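Putative major capsid protein (Cafeteriavirus-dependent mavirus, PDB 6G44) probably builds the icosahedral shell of the virophage mavirus, as a double jelly-roll major capsid protein that associates into trimers. Local coordinates at residues A110-N115 against E204-N209; P210-N215 against Y288-I293. All coordinates share one frame; numbering follows the deposited sequence. Where two conformers were deposited one is given.

Contact 1 (A110-N115 against E204-N209); sequences AVINMN and EALVAN
Ile112 makes three of the four residue contacts here, reaching from strand 110-114 to the loop that follows strand 195-205. Its CG1 branch lies beside the backbone N (chi1 -63°) and runs on extended through chi2 of 179°, which brings CD1 to the loop as the leading atom. Ile112 CD1 comes closest to a backbone oxygen, Asn209 O, at 3.5 Å, and Ile112 CB and CG1 each stay within 3.9 Å of that same Asn209 O. On the apolar side, Ile112 CD1 rests 4.0 Å from Ala208 CB and 4.2 Å from Leu206 CD2.

Leu206 approaches with a single methyl, CD2, while Ala208 CB is shared, since Ala110 CB comes up to it at 4.1 Å in a plain methyl-to-methyl contact. Ala110 and Ile112, two residues apart, use the same side of their strand, as expected of beta alternation. No hydrogen bond crosses here. Within the loop, Thr211 OG1 is shared between Leu206 O and Ala208 O. The side chain of Asn209 is turned to strand 286-305, where its ND2 donates to Pro291 O.

All five touching residues are buried. Strand 110-114 runs between strands 117-121 and 222-235, antiparallel to both, and the 206-209 loop crosses the side of it that bears Ala110 and Ile112. Asn104 of helix 102-105 holds the start of that loop through bonds to Ala205 O and Val207 N.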
loop_
_atom_site.group_PDB
_atom_site.type_symbol
_atom_site.label_atom_id
_atom_site.label_comp_id
_atom_site.label_asym_id
_atom_site.label_seq_id
_atom_site.Cartn_x
_atom_site.Cartn_y
_atom_site.Cartn_z
ATOM N N ALA C 110 -17.417 -26.028 -12.518
ATOM C CA ALA C 110 -16.281 -26.516 -13.276
ATOM C C ALA C 110 -15.940 -27.916 -12.805
ATOM O O ALA C 110 -16.068 -28.250 -11.611
ATOM C CB ALA C 110 -15.099 -25.574 -13.087
ATOM N N VAL C 111 -15.518 -28.746 -13.760
ATOM C CA VAL C 111 -14.993 -30.058 -13.462
ATOM C C VAL C 111 -13.603 -30.164 -14.065
ATOM O O VAL C 111 -13.416 -29.940 -15.258
ATOM C CB VAL C 111 -15.886 -31.198 -13.999
ATOM C CG1 VAL C 111 -15.277 -32.542 -13.654
ATOM C CG2 VAL C 111 -17.288 -31.073 -13.422
ATOM N N ILE C 112 -12.623 -30.470 -13.223
ATOM C CA ILE C 112 -11.267 -30.725 -13.683
ATOM C C ILE C 112 -10.962 -32.212 -13.508
ATOM O O ILE C 112 -11.258 -32.784 -12.468
ATOM C CB ILE C 112 -10.240 -29.824 -12.956
ATOM C CG1 ILE C 112 -10.539 -28.355 -13.291
ATOM C CG2 ILE C 112 -8.809 -30.214 -13.364
ATOM C CD1 ILE C 112 -9.620 -27.336 -12.619
ATOM N N ASN C 113 -10.428 -32.819 -14.567
ATOM C CA ASN C 113 -9.984 -34.212 -14.564
ATOM C C ASN C 113 -8.470 -34.235 -14.680
ATOM O O ASN C 113 -7.904 -33.736 -15.665
ATOM C CB ASN C 113 -10.649 -34.944 -15.731
ATOM C CG ASN C 113 -10.313 -36.426 -15.783
ATOM O OD1 ASN C 113 -9.209 -36.843 -15.468
ATOM N ND2 ASN C 113 -11.273 -37.222 -16.246
ATOM N N MET C 114 -7.819 -34.765 -13.666
ATOM C CA MET C 114 -6.392 -35.080 -13.715
ATOM C C MET C 114 -6.220 -36.597 -13.583
ATOM O O MET C 114 -6.514 -37.172 -12.540
ATOM C CB MET C 114 -5.639 -34.328 -12.620
ATOM C CG MET C 114 -5.660 -32.825 -12.840
ATOM S SD MET C 114 -4.608 -32.021 -11.594
ATOM C CE MET C 114 -4.706 -30.310 -12.164
ATOM N N ASN C 115 -5.688 -37.205 -14.638
ATOM C CA ASN C 115 -5.409 -38.671 -14.645
ATOM C C ASN C 115 -6.575 -39.542 -14.165
ATOM O O ASN C 115 -6.391 -40.532 -13.434
ATOM C CB ASN C 115 -4.100 -38.962 -13.908
ATOM C CG ASN C 115 -2.897 -38.360 -14.617
ATOM O OD1 ASN C 115 -2.995 -37.961 -15.785
ATOM N ND2 ASN C 115 -1.792 -38.196 -13.888
ATOM N N GLU C 204 -7.554 -14.305 -16.871
ATOM C CA GLU C 204 -7.857 -14.438 -15.431
ATOM C C GLU C 204 -7.568 -15.875 -14.960
ATOM O O GLU C 204 -7.873 -16.847 -15.667
ATOM C CB GLU C 204 -9.333 -14.073 -15.215
ATOM C CG GLU C 204 -9.835 -14.139 -13.782
ATOM C CD GLU C 204 -11.186 -13.467 -13.588
ATOM O OE1 GLU C 204 -11.404 -12.384 -14.183
ATOM O OE2 GLU C 204 -12.027 -14.032 -12.840
ATOM N N ALA C 205 -6.945 -16.040 -13.791
ATOM C CA ALA C 205 -6.703 -17.352 -13.223
ATOM C C ALA C 205 -8.026 -18.062 -12.950
ATOM O O ALA C 205 -8.964 -17.442 -12.417
ATOM C CB ALA C 205 -5.902 -17.231 -11.936
ATOM N N LEU C 206 -8.112 -19.347 -13.296
ATOM C CA LEU C 206 -9.291 -20.137 -12.947
ATOM C C LEU C 206 -9.292 -20.495 -11.470
ATOM O O LEU C 206 -8.305 -21.068 -10.996
ATOM C CB LEU C 206 -9.300 -21.428 -13.766
ATOM C CG LEU C 206 -10.456 -22.394 -13.515
ATOM C CD1 LEU C 206 -11.818 -21.773 -13.724
ATOM C CD2 LEU C 206 -10.288 -23.617 -14.423
ATOM N N VAL C 207 -10.404 -20.207 -10.765
ATOM C CA VAL C 207 -10.584 -20.549 -9.358
ATOM C C VAL C 207 -11.450 -21.798 -9.276
ATOM O O VAL C 207 -12.687 -21.734 -9.229
ATOM C CB VAL C 207 -11.216 -19.364 -8.603
ATOM C CG1 VAL C 207 -11.486 -19.682 -7.144
ATOM C CG2 VAL C 207 -10.295 -18.158 -8.738
ATOM N N ALA C 208 -10.787 -22.947 -9.327
ATOM C CA ALA C 208 -11.481 -24.258 -9.361
ATOM C C ALA C 208 -10.555 -25.314 -8.834
ATOM O O ALA C 208 -9.443 -25.430 -9.332
ATOM C CB ALA C 208 -11.922 -24.589 -10.776
ATOM N N ASN C 209 -10.995 -26.109 -7.866
ATOM C CA ASN C 209 -10.112 -27.165 -7.333
ATOM C C ASN C 209 -9.581 -28.072 -8.479
ATOM O O ASN C 209 -10.368 -28.421 -9.371
ATOM C CB ASN C 209 -10.854 -28.021 -6.314
ATOM C CG ASN C 209 -11.268 -27.247 -5.061
ATOM O OD1 ASN C 209 -11.904 -26.187 -5.157
ATOM N ND2 ASN C 209 -10.934 -27.778 -3.894
#

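Contact 2 (P210-N215 against Y288-I293); sequences PTQYKN and YNTPLI
Gln212 bridges to strand 286-305 through its amide. From CB the chain leaves beside the backbone N (chi1 -61°) and turns at the CB-CG bond (chi2 -66°), which folds the amide back toward its own Pro210. CD comes to the edge of the Tyr288 ring, 4.2 Å from CD2, with amide and ring planes 78° apart. At the tip, NE2 gives two hydrogen bonds: one to Pro210 O at 2.9 Å, lying in the amide plane, and a longer one to Asn289 O at 3.2 Å, where the donor sits above the carbonyl plane. OE1 accepts from a water that in turn accepts from Asn289 N. With both ends of the amide engaged, its rotation is well fixed.

Beside it, Pro210 CB packs on Thr290 CG2 at 3.6 Å, and Lys214 CD lies 4.1 Å from Pro291 CG. A second water, in the plane of the Tyr213 ring, links Tyr213 OH to Pro291 O.

A cis peptide bond precedes Pro210, Gln212 centres an inverse gamma turn, and a type I beta turn runs from Gln212 to Asn215. This loop between strands 195-205 and 222-235 packs on the sheet of strand 286-305, consistent with the junction of the two barrels in a double jelly-roll.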
loop_
_atom_site.group_PDB
_atom_site.type_symbol
_atom_site.label_atom_id
_atom_site.label_comp_id
_atom_site.label_asym_id
_atom_site.label_seq_id
_atom_site.Cartn_x
_atom_site.Cartn_y
_atom_site.Cartn_z
ATOM N N PRO C 210 -8.291 -28.421 -8.509
ATOM C CA PRO C 210 -7.251 -28.173 -7.502
ATOM C C PRO C 210 -6.302 -27.014 -7.840
ATOM O O PRO C 210 -5.154 -27.008 -7.353
ATOM C CB PRO C 210 -6.481 -29.488 -7.532
ATOM C CG PRO C 210 -6.477 -29.808 -9.002
ATOM C CD PRO C 210 -7.806 -29.364 -9.539
ATOM N N THR C 211 -6.744 -26.027 -8.612
ATOM C CA THR C 211 -5.823 -24.964 -9.033
ATOM C C THR C 211 -5.308 -24.202 -7.830
ATOM O O THR C 211 -5.958 -24.064 -6.800
ATOM C CB THR C 211 -6.411 -23.961 -10.045
ATOM O OG1 THR C 211 -7.393 -23.141 -9.408
ATOM C CG2 THR C 211 -6.978 -24.652 -11.294
ATOM N N GLN C 212 -4.107 -23.690 -8.000
ATOM C CA GLN C 212 -3.365 -23.012 -6.923
ATOM C C GLN C 212 -3.570 -21.495 -6.986
ATOM O O GLN C 212 -2.616 -20.699 -7.012
ATOM C CB GLN C 212 -1.921 -23.441 -6.989
ATOM C CG GLN C 212 -1.745 -24.942 -6.797
ATOM C CD GLN C 212 -2.141 -25.376 -5.417
ATOM O OE1 GLN C 212 -1.400 -25.097 -4.455
ATOM N NE2 GLN C 212 -3.297 -26.049 -5.276
ATOM N N TYR C 213 -4.841 -21.099 -6.969
ATOM C CA TYR C 213 -5.258 -19.700 -7.175
ATOM C C TYR C 213 -4.920 -18.803 -5.992
ATOM O O TYR C 213 -5.073 -17.568 -6.088
ATOM C CB TYR C 213 -6.773 -19.608 -7.515
ATOM C CG TYR C 213 -7.653 -20.170 -6.438
ATOM C CD1 TYR C 213 -8.053 -19.380 -5.362
ATOM C CD2 TYR C 213 -8.103 -21.489 -6.480
ATOM C CE1 TYR C 213 -8.819 -19.902 -4.341
ATOM C CE2 TYR C 213 -8.887 -22.015 -5.473
ATOM C CZ TYR C 213 -9.234 -21.212 -4.395
ATOM O OH TYR C 213 -10.008 -21.699 -3.366
ATOM N N LYS C 214 -4.504 -19.379 -4.871
ATOM C CA LYS C 214 -4.077 -18.575 -3.727
ATOM C C LYS C 214 -2.587 -18.244 -3.791
ATOM O O LYS C 214 -2.114 -17.455 -2.968
ATOM C CB LYS C 214 -4.415 -19.291 -2.414
ATOM C CG LYS C 214 -5.912 -19.531 -2.197
ATOM C CD LYS C 214 -6.215 -20.609 -1.157
ATOM C CE LYS C 214 -5.626 -20.343 0.223
ATOM N NZ LYS C 214 -6.366 -19.311 0.992
ATOM N N ASN C 215 -1.843 -18.839 -4.731
ATOM C CA ASN C 215 -0.399 -18.708 -4.848
ATOM C C ASN C 215 -0.037 -18.443 -6.319
ATOM O O ASN C 215 0.702 -19.221 -6.893
ATOM C CB ASN C 215 0.281 -20.011 -4.357
ATOM C CG ASN C 215 -0.032 -20.344 -2.899
ATOM O OD1 ASN C 215 -1.005 -21.038 -2.592
ATOM N ND2 ASN C 215 0.813 -19.871 -1.998
ATOM N N TYR C 288 -0.959 -30.981 -2.319
ATOM C CA TYR C 288 -1.471 -29.639 -2.712
ATOM C C TYR C 288 -2.576 -29.236 -1.752
ATOM O O TYR C 288 -3.465 -30.012 -1.439
ATOM C CB TYR C 288 -2.059 -29.649 -4.121
ATOM C CG TYR C 288 -1.064 -30.064 -5.173
ATOM C CD1 TYR C 288 -0.780 -31.408 -5.355
ATOM C CD2 TYR C 288 -0.401 -29.131 -5.964
ATOM C CE1 TYR C 288 0.158 -31.806 -6.293
ATOM C CE2 TYR C 288 0.550 -29.518 -6.904
ATOM C CZ TYR C 288 0.824 -30.864 -7.037
ATOM O OH TYR C 288 1.750 -31.278 -7.955
ATOM N N ASN C 289 -2.514 -27.977 -1.319
ATOM C CA ASN C 289 -3.560 -27.387 -0.493
ATOM C C ASN C 289 -4.700 -26.980 -1.439
ATOM O O ASN C 289 -4.501 -26.190 -2.356
ATOM C CB ASN C 289 -2.982 -26.149 0.229
ATOM C CG ASN C 289 -3.813 -25.719 1.420
ATOM O OD1 ASN C 289 -4.900 -26.180 1.620
ATOM N ND2 ASN C 289 -3.226 -24.889 2.268
ATOM N N THR C 290 -5.874 -27.581 -1.256
ATOM C CA THR C 290 -7.009 -27.401 -2.158
ATOM C C THR C 290 -8.290 -27.264 -1.334
ATOM O O THR C 290 -9.112 -28.177 -1.299
ATOM C CB THR C 290 -7.114 -28.572 -3.182
ATOM O OG1 THR C 290 -7.189 -29.804 -2.467
ATOM C CG2 THR C 290 -5.921 -28.573 -4.091
ATOM N N PRO C 291 -8.477 -26.097 -0.686
ATOM C CA PRO C 291 -9.637 -25.902 0.201
ATOM C C PRO C 291 -10.968 -26.230 -0.438
ATOM O O PRO C 291 -11.157 -25.982 -1.622
ATOM C CB PRO C 291 -9.579 -24.412 0.541
ATOM C CG PRO C 291 -8.221 -23.942 0.189
ATOM C CD PRO C 291 -7.639 -24.885 -0.809
ATOM N N LEU C 292 -11.880 -26.794 0.356
ATOM C CA LEU C 292 -13.211 -27.163 -0.127
ATOM C C LEU C 292 -14.264 -26.200 0.445
ATOM O O LEU C 292 -14.465 -26.128 1.650
ATOM C CB LEU C 292 -13.517 -28.600 0.309
ATOM C CG LEU C 292 -14.837 -29.177 -0.169
ATOM C CD1 LEU C 292 -14.865 -29.286 -1.686
ATOM C CD2 LEU C 292 -15.006 -30.542 0.487
ATOM N N ILE C 293 -14.897 -25.441 -0.426
ATOM C CA ILE C 293 -15.913 -24.457 -0.033
ATOM C C ILE C 293 -17.255 -25.044 -0.413
ATOM O O ILE C 293 -17.446 -25.463 -1.577
ATOM C CB ILE C 293 -15.707 -23.113 -0.748
ATOM C CG1 ILE C 293 -14.447 -22.397 -0.239
ATOM C CG2 ILE C 293 -16.901 -22.199 -0.511
ATOM C CD1 ILE C 293 -13.097 -23.003 -0.567
HETATM O O HOH W 1 -0.388 -26.295 -2.261
HETATM O O HOH W 2 -10.283 -24.408 -3.660
#

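Overall arrangement
Strand 110-114 comes first along the chain, and contact 1 closes an 88-residue excursion when the segment after strand 195-205 returns to it. The chain passes straight from 209 into 210, where contact 2 opens; 72 residues later strand 286-305 closes it. The two loops thus follow in series, neither nesting nor crossing, with centres about 10 Å apart. They are stitched together by a probable hydrogen bond between Leu206 O and Thr211 OG1 and by packing of Met114 CE on Pro210 CG. The continuous linker 206-215 therefore joins the sheet containing strand 110-114 to the sheet containing strand 286-305.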